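Peptidase M28 (PDB 3IIB) probably acts as a dizinc exopeptidase of family M28, with carboxypeptidase or dipeptidase activity. Local coordinates at residues A[321-329]-A[377-388]. Sequence-based numbering, arbitrary orientation. Where two conformers were deposited one is given.
Sequences LEKHYIAAE and VSMLPALGVPVA
Ala327 and Val387 form a single parallel beta bridge in the zinc-exopeptidase fold of family M28. It joins strand 387-392 to one edge of strand 324-329, whose other edge pairs with strand 247-257. Both polar backbone atoms of Ala327 are used here. Its N donates to Pro386 O at 3.0 Å, and its O accepts from Ala388 N at 3.1 Å. The same two acceptors also take CA-H...O contacts, from Ile326 and Val387 respectively. Beyond the bridge a water continues the link: it accepts from Glu329 N at 2.8 Å and donates to Ala388 O at 2.7 Å.

Ile326 and Ala327 serve different faces. Ala327 CB meets Leu380 CD1, Val377 CG1 and Val387 CG1. Ile326 has CG1 anti to its N (chi1 -167°), which lays CG1 3.8 Å from Val387 CA and sets CD1 beside Ala388 CB. Phe426, Met430 and Trp342 also touch this side chain. Replacing Ile326 by an alanine takes away CG1 and CD1, and would probably leave a gap between the Val387-Ala388 backbone and Phe426 and Met430. At the start of strand 324-329, Tyr325 O lies over a face of the Pro386 ring, 3.3 Å from Pro386 CG. Val385 CG1 abuts His324 CB, and Leu321 CD1 meets Leu383 CD1.

The polar ends of the side chains find partners outside this pair of segments. His324 bonds through ND1 to Glu320 O and through NE2 to Tyr313 OH. Glu329 OE1 accepts from Asp376 N. Its side chain lies near the zinc ligands His257 and Asp331 and about 7 Å from a zinc ion, consistent with a second-shell place. Within 377-388, Leu380 O accepts two bonds from opposite faces of its carbonyl plane, from Leu383 N at 2.9 Å and from Val385 N.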
ATOM      1  N   LEU A 321      27.237  -5.082  34.039  1.00  6.97           N
ATOM      2  CA  LEU A 321      25.761  -5.205  34.162  1.00  5.70           C
ATOM      3  C   LEU A 321      25.247  -4.910  35.558  1.00  5.29           C
ATOM      4  O   LEU A 321      24.124  -4.440  35.747  1.00  4.66           O
ATOM      5  CB  LEU A 321      25.294  -6.606  33.751  1.00  7.21           C
ATOM      6  CG  LEU A 321      25.455  -6.898  32.241  1.00  7.44           C
ATOM      7  CD1 LEU A 321      24.838  -8.235  31.849  1.00  8.04           C
ATOM      8  CD2 LEU A 321      24.909  -5.795  31.330  1.00  7.62           C
ATOM      9  N   GLU A 322      26.051  -5.237  36.564  1.00  8.10           N
ATOM     10  CA  GLU A 322      25.628  -4.969  37.917  1.00  8.57           C
ATOM     11  C   GLU A 322      25.412  -3.482  38.129  1.00  7.26           C
ATOM     12  O   GLU A 322      24.578  -3.094  38.942  1.00  7.40           O
ATOM     13  CB  GLU A 322      26.686  -5.478  38.897  1.00 10.75           C
ATOM     14  CG  GLU A 322      26.221  -5.557  40.303  1.00 24.72           C
ATOM     15  CD  GLU A 322      27.125  -6.480  41.109  1.00 42.07           C
ATOM     16  OE1 GLU A 322      28.162  -5.988  41.618  1.00 48.51           O
ATOM     17  OE2 GLU A 322      26.761  -7.667  41.277  1.00 42.16           O
ATOM     18  N   LYS A 323      26.168  -2.657  37.413  1.00  7.73           N
ATOM     19  CA  LYS A 323      26.018  -1.204  37.472  0.50  6.84           C
ATOM     20  C   LYS A 323      24.986  -0.616  36.489  1.00  4.96           C
ATOM     21  O   LYS A 323      24.824   0.591  36.425  1.00  6.43           O
ATOM     22  CB  LYS A 323      27.384  -0.542  37.278  0.50  8.17           C
ATOM     23  CG  LYS A 323      28.295  -0.632  38.514  0.50  9.17           C
ATOM     24  CD  LYS A 323      27.803   0.290  39.628  0.50 16.71           C
ATOM     25  CE  LYS A 323      28.741   0.280  40.828  0.50 21.46           C
ATOM     26  NZ  LYS A 323      28.362   1.298  41.850  0.50 14.90           N
ATOM     27  N   HIS A 324      24.305  -1.453  35.703  1.00  5.13           N
ATOM     28  CA  HIS A 324      23.182  -1.014  34.873  1.00  3.87           C
ATOM     29  C   HIS A 324      21.981  -0.849  35.775  1.00  5.08           C
ATOM     30  O   HIS A 324      21.498  -1.813  36.356  1.00  7.97           O
ATOM     31  CB  HIS A 324      22.869  -1.998  33.756  1.00  3.78           C
ATOM     32  CG  HIS A 324      23.785  -1.870  32.597  1.00  3.72           C
ATOM     33  ND1 HIS A 324      25.155  -1.986  32.726  1.00  5.34           N
ATOM     34  CD2 HIS A 324      23.549  -1.570  31.298  1.00  7.40           C
ATOM     35  CE1 HIS A 324      25.714  -1.798  31.547  1.00  9.27           C
ATOM     36  NE2 HIS A 324      24.767  -1.527  30.666  1.00 10.70           N
ATOM     37  N   TYR A 325      21.555   0.374  35.979  1.00  2.71           N
ATOM     38  CA  TYR A 325      20.461   0.637  36.899  1.00  2.11           C
ATOM     39  C   TYR A 325      19.141   0.094  36.324  1.00  5.12           C
ATOM     40  O   TYR A 325      18.403  -0.618  37.003  1.00  4.14           O
ATOM     41  CB  TYR A 325      20.398   2.134  37.162  1.00  5.51           C
ATOM     42  CG  TYR A 325      19.335   2.537  38.160  1.00  5.05           C
ATOM     43  CD1 TYR A 325      19.392   2.118  39.492  1.00  5.04           C
ATOM     44  CD2 TYR A 325      18.302   3.372  37.778  1.00  2.89           C
ATOM     45  CE1 TYR A 325      18.400   2.510  40.403  1.00  6.62           C
ATOM     46  CE2 TYR A 325      17.292   3.741  38.688  1.00  2.97           C
ATOM     47  CZ  TYR A 325      17.382   3.334  39.973  1.00  2.00           C
ATOM     48  OH  TYR A 325      16.369   3.717  40.826  1.00  4.73           O
ATOM     49  N   ILE A 326      18.856   0.452  35.072  1.00  3.83           N
ATOM     50  CA  ILE A 326      17.654   0.017  34.372  1.00  4.89           C
ATOM     51  C   ILE A 326      17.913   0.167  32.908  1.00  4.28           C
ATOM     52  O   ILE A 326      18.710   1.025  32.499  1.00  5.09           O
ATOM     53  CB  ILE A 326      16.418   0.817  34.807  1.00  5.14           C
ATOM     54  CG1 ILE A 326      15.128   0.142  34.308  1.00  4.61           C
ATOM     55  CG2 ILE A 326      16.509   2.262  34.309  1.00  4.78           C
ATOM     56  CD1 ILE A 326      13.876   0.475  35.178  1.00  3.05           C
ATOM     57  N   ALA A 327      17.262  -0.671  32.116  1.00  3.09           N
ATOM     58  CA  ALA A 327      17.342  -0.614  30.665  1.00  3.81           C
ATOM     59  C   ALA A 327      15.952  -0.612  30.026  1.00  5.29           C
ATOM     60  O   ALA A 327      15.065  -1.260  30.549  1.00  3.82           O
ATOM     61  CB  ALA A 327      18.128  -1.832  30.135  1.00  2.59           C
ATOM     62  N   ALA A 328      15.788   0.088  28.892  1.00  4.45           N
ATOM     63  CA  ALA A 328      14.525   0.134  28.130  1.00  3.36           C
ATOM     64  C   ALA A 328      14.832   0.371  26.673  1.00  5.02           C
ATOM     65  O   ALA A 328      15.879   0.938  26.344  1.00  4.89           O
ATOM     66  CB  ALA A 328      13.547   1.217  28.641  1.00  2.00           C
ATOM     67  N   GLU A 329      13.948  -0.105  25.811  1.00  5.51           N
ATOM     68  CA  GLU A 329      14.125   0.031  24.363  1.00  5.05           C
ATOM     69  C   GLU A 329      12.828   0.433  23.671  1.00  5.80           C
ATOM     70  O   GLU A 329      11.772  -0.136  23.951  1.00  7.03           O
ATOM     71  CB  GLU A 329      14.627  -1.253  23.746  1.00  5.47           C
ATOM     72  CG  GLU A 329      14.711  -1.163  22.238  1.00  8.41           C
ATOM     73  CD  GLU A 329      15.374  -2.361  21.564  1.00  5.66           C
ATOM     74  OE1 GLU A 329      14.981  -3.498  21.890  1.00  6.47           O
ATOM     75  OE2 GLU A 329      16.292  -2.148  20.709  1.00  6.81           O
ATOM     76  N   VAL A 377      16.955  -5.620  24.922  1.00  6.13           N
ATOM     77  CA  VAL A 377      17.235  -5.673  26.357  1.00  8.30           C
ATOM     78  C   VAL A 377      16.525  -6.831  27.064  1.00  7.74           C
ATOM     79  O   VAL A 377      16.605  -6.975  28.293  1.00  6.12           O
ATOM     80  CB  VAL A 377      16.893  -4.318  27.054  1.00  5.34           C
ATOM     81  CG1 VAL A 377      17.676  -3.212  26.392  1.00  6.77           C
ATOM     82  CG2 VAL A 377      15.380  -4.047  27.027  1.00  5.41           C
ATOM     83  N   SER A 378      15.868  -7.684  26.277  1.00  8.35           N
ATOM     84  CA  SER A 378      14.987  -8.707  26.839  1.00  9.63           C
ATOM     85  C   SER A 378      15.786  -9.820  27.514  1.00  8.58           C
ATOM     86  O   SER A 378      15.207 -10.597  28.269  1.00  6.86           O
ATOM     87  CB  SER A 378      14.065  -9.298  25.769  1.00  7.73           C
ATOM     88  OG  SER A 378      14.795  -9.989  24.762  1.00  7.10           O
HETATM   89  N   MSE A 379      17.109  -9.884  27.256  1.00  7.09           N
HETATM   90  CA  MSE A 379      17.954 -10.919  27.871  1.00  8.19           C
HETATM   91  C   MSE A 379      18.550 -10.446  29.187  1.00  6.91           C
HETATM   92  O   MSE A 379      19.197 -11.192  29.925  1.00  7.10           O
HETATM   93  CB  MSE A 379      19.033 -11.413  26.886  1.00  6.67           C
HETATM   94  CG  MSE A 379      20.191 -10.495  26.682  1.00  9.53           C
HETATM   95 SE   MSE A 379      19.729  -8.876  25.772  0.75  3.29          SE
HETATM   96  CE  MSE A 379      19.150  -9.619  24.101  1.00 11.47           C
ATOM     97  N   LEU A 380      18.329  -9.182  29.513  1.00  6.26           N
ATOM     98  CA  LEU A 380      19.029  -8.582  30.609  1.00  6.30           C
ATOM     99  C   LEU A 380      18.438  -8.888  31.997  1.00  5.25           C
ATOM    100  O   LEU A 380      19.192  -9.043  32.947  1.00  6.53           O
ATOM    101  CB  LEU A 380      19.217  -7.057  30.386  1.00  4.94           C
ATOM    102  CG  LEU A 380      19.952  -6.611  29.108  1.00  5.92           C
ATOM    103  CD1 LEU A 380      20.079  -5.085  29.124  1.00  6.43           C
ATOM    104  CD2 LEU A 380      21.333  -7.294  28.984  1.00 10.90           C
ATOM    105  N   PRO A 381      17.100  -9.017  32.112  1.00  4.38           N
ATOM    106  CA  PRO A 381      16.576  -9.425  33.436  1.00  4.64           C
ATOM    107  C   PRO A 381      17.094 -10.733  33.967  1.00  6.13           C
ATOM    108  O   PRO A 381      17.320 -10.839  35.161  1.00  7.75           O
ATOM    109  CB  PRO A 381      15.062  -9.466  33.228  1.00  3.97           C
ATOM    110  CG  PRO A 381      14.825  -8.375  32.163  1.00  3.55           C
ATOM    111  CD  PRO A 381      16.033  -8.575  31.223  1.00  5.27           C
ATOM    112  N   ALA A 382      17.311 -11.725  33.086  1.00  4.93           N
ATOM    113  CA  ALA A 382      17.856 -12.982  33.512  1.00  6.33           C
ATOM    114  C   ALA A 382      19.286 -12.807  34.042  1.00  7.15           C
ATOM    115  O   ALA A 382      19.763 -13.663  34.769  1.00  8.79           O
ATOM    116  CB  ALA A 382      17.820 -14.008  32.336  1.00  6.34           C
ATOM    117  N   LEU A 383      19.965 -11.716  33.667  1.00  7.31           N
ATOM    118  CA  LEU A 383      21.290 -11.396  34.141  1.00  5.05           C
ATOM    119  C   LEU A 383      21.245 -10.425  35.319  1.00  5.37           C
ATOM    120  O   LEU A 383      22.287  -9.958  35.816  1.00  7.00           O
ATOM    121  CB  LEU A 383      22.127 -10.843  32.985  1.00  8.16           C
ATOM    122  CG  LEU A 383      22.228 -11.789  31.758  1.00  4.70           C
ATOM    123  CD1 LEU A 383      22.908 -11.062  30.599  1.00  6.23           C
ATOM    124  CD2 LEU A 383      22.975 -13.067  32.140  1.00 12.88           C
ATOM    125  N   GLY A 384      20.026 -10.147  35.781  1.00  4.60           N
ATOM    126  CA  GLY A 384      19.834  -9.364  37.000  1.00  7.36           C
ATOM    127  C   GLY A 384      19.497  -7.901  36.806  1.00  6.00           C
ATOM    128  O   GLY A 384      19.282  -7.175  37.790  1.00  6.24           O
ATOM    129  N   VAL A 385      19.443  -7.472  35.552  1.00  6.55           N
ATOM    130  CA  VAL A 385      19.309  -6.063  35.178  1.00  3.98           C
ATOM    131  C   VAL A 385      17.829  -5.718  35.086  1.00  3.88           C
ATOM    132  O   VAL A 385      17.072  -6.362  34.336  1.00  3.45           O
ATOM    133  CB  VAL A 385      19.972  -5.766  33.828  1.00  5.88           C
ATOM    134  CG1 VAL A 385      19.872  -4.258  33.508  1.00  4.89           C
ATOM    135  CG2 VAL A 385      21.444  -6.237  33.852  1.00  4.21           C
ATOM    136  N   PRO A 386      17.399  -4.727  35.882  1.00  4.28           N
ATOM    137  CA  PRO A 386      16.022  -4.254  35.765  1.00  4.46           C
ATOM    138  C   PRO A 386      15.734  -3.642  34.401  1.00  3.36           C
ATOM    139  O   PRO A 386      16.629  -3.121  33.727  1.00  3.20           O
ATOM    140  CB  PRO A 386      15.921  -3.172  36.880  1.00  3.46           C
ATOM    141  CG  PRO A 386      16.973  -3.500  37.840  1.00  2.00           C
ATOM    142  CD  PRO A 386      18.101  -4.044  36.984  1.00  4.37           C
ATOM    143  N   VAL A 387      14.473  -3.708  33.984  1.00  4.04           N
ATOM    144  CA  VAL A 387      14.054  -3.111  32.757  1.00  2.67           C
ATOM    145  C   VAL A 387      12.670  -2.496  32.922  1.00  4.38           C
ATOM    146  O   VAL A 387      11.996  -2.727  33.913  1.00  4.37           O
ATOM    147  CB  VAL A 387      14.031  -4.128  31.562  1.00  2.50           C
ATOM    148  CG1 VAL A 387      15.470  -4.657  31.257  1.00  3.90           C
ATOM    149  CG2 VAL A 387      13.005  -5.253  31.782  1.00  4.26           C
ATOM    150  N   ALA A 388      12.300  -1.676  31.934  1.00  4.38           N
ATOM    151  CA  ALA A 388      10.937  -1.198  31.756  1.00  4.28           C
ATOM    152  C   ALA A 388      10.504  -1.435  30.312  1.00  5.62           C
ATOM    153  O   ALA A 388      11.345  -1.482  29.390  1.00  5.38           O
ATOM    154  CB  ALA A 388      10.830   0.304  32.120  1.00  3.77           C
TER
HETATM  155  O   HOH W   1      11.910  -1.785  26.796  1.00  4.95           O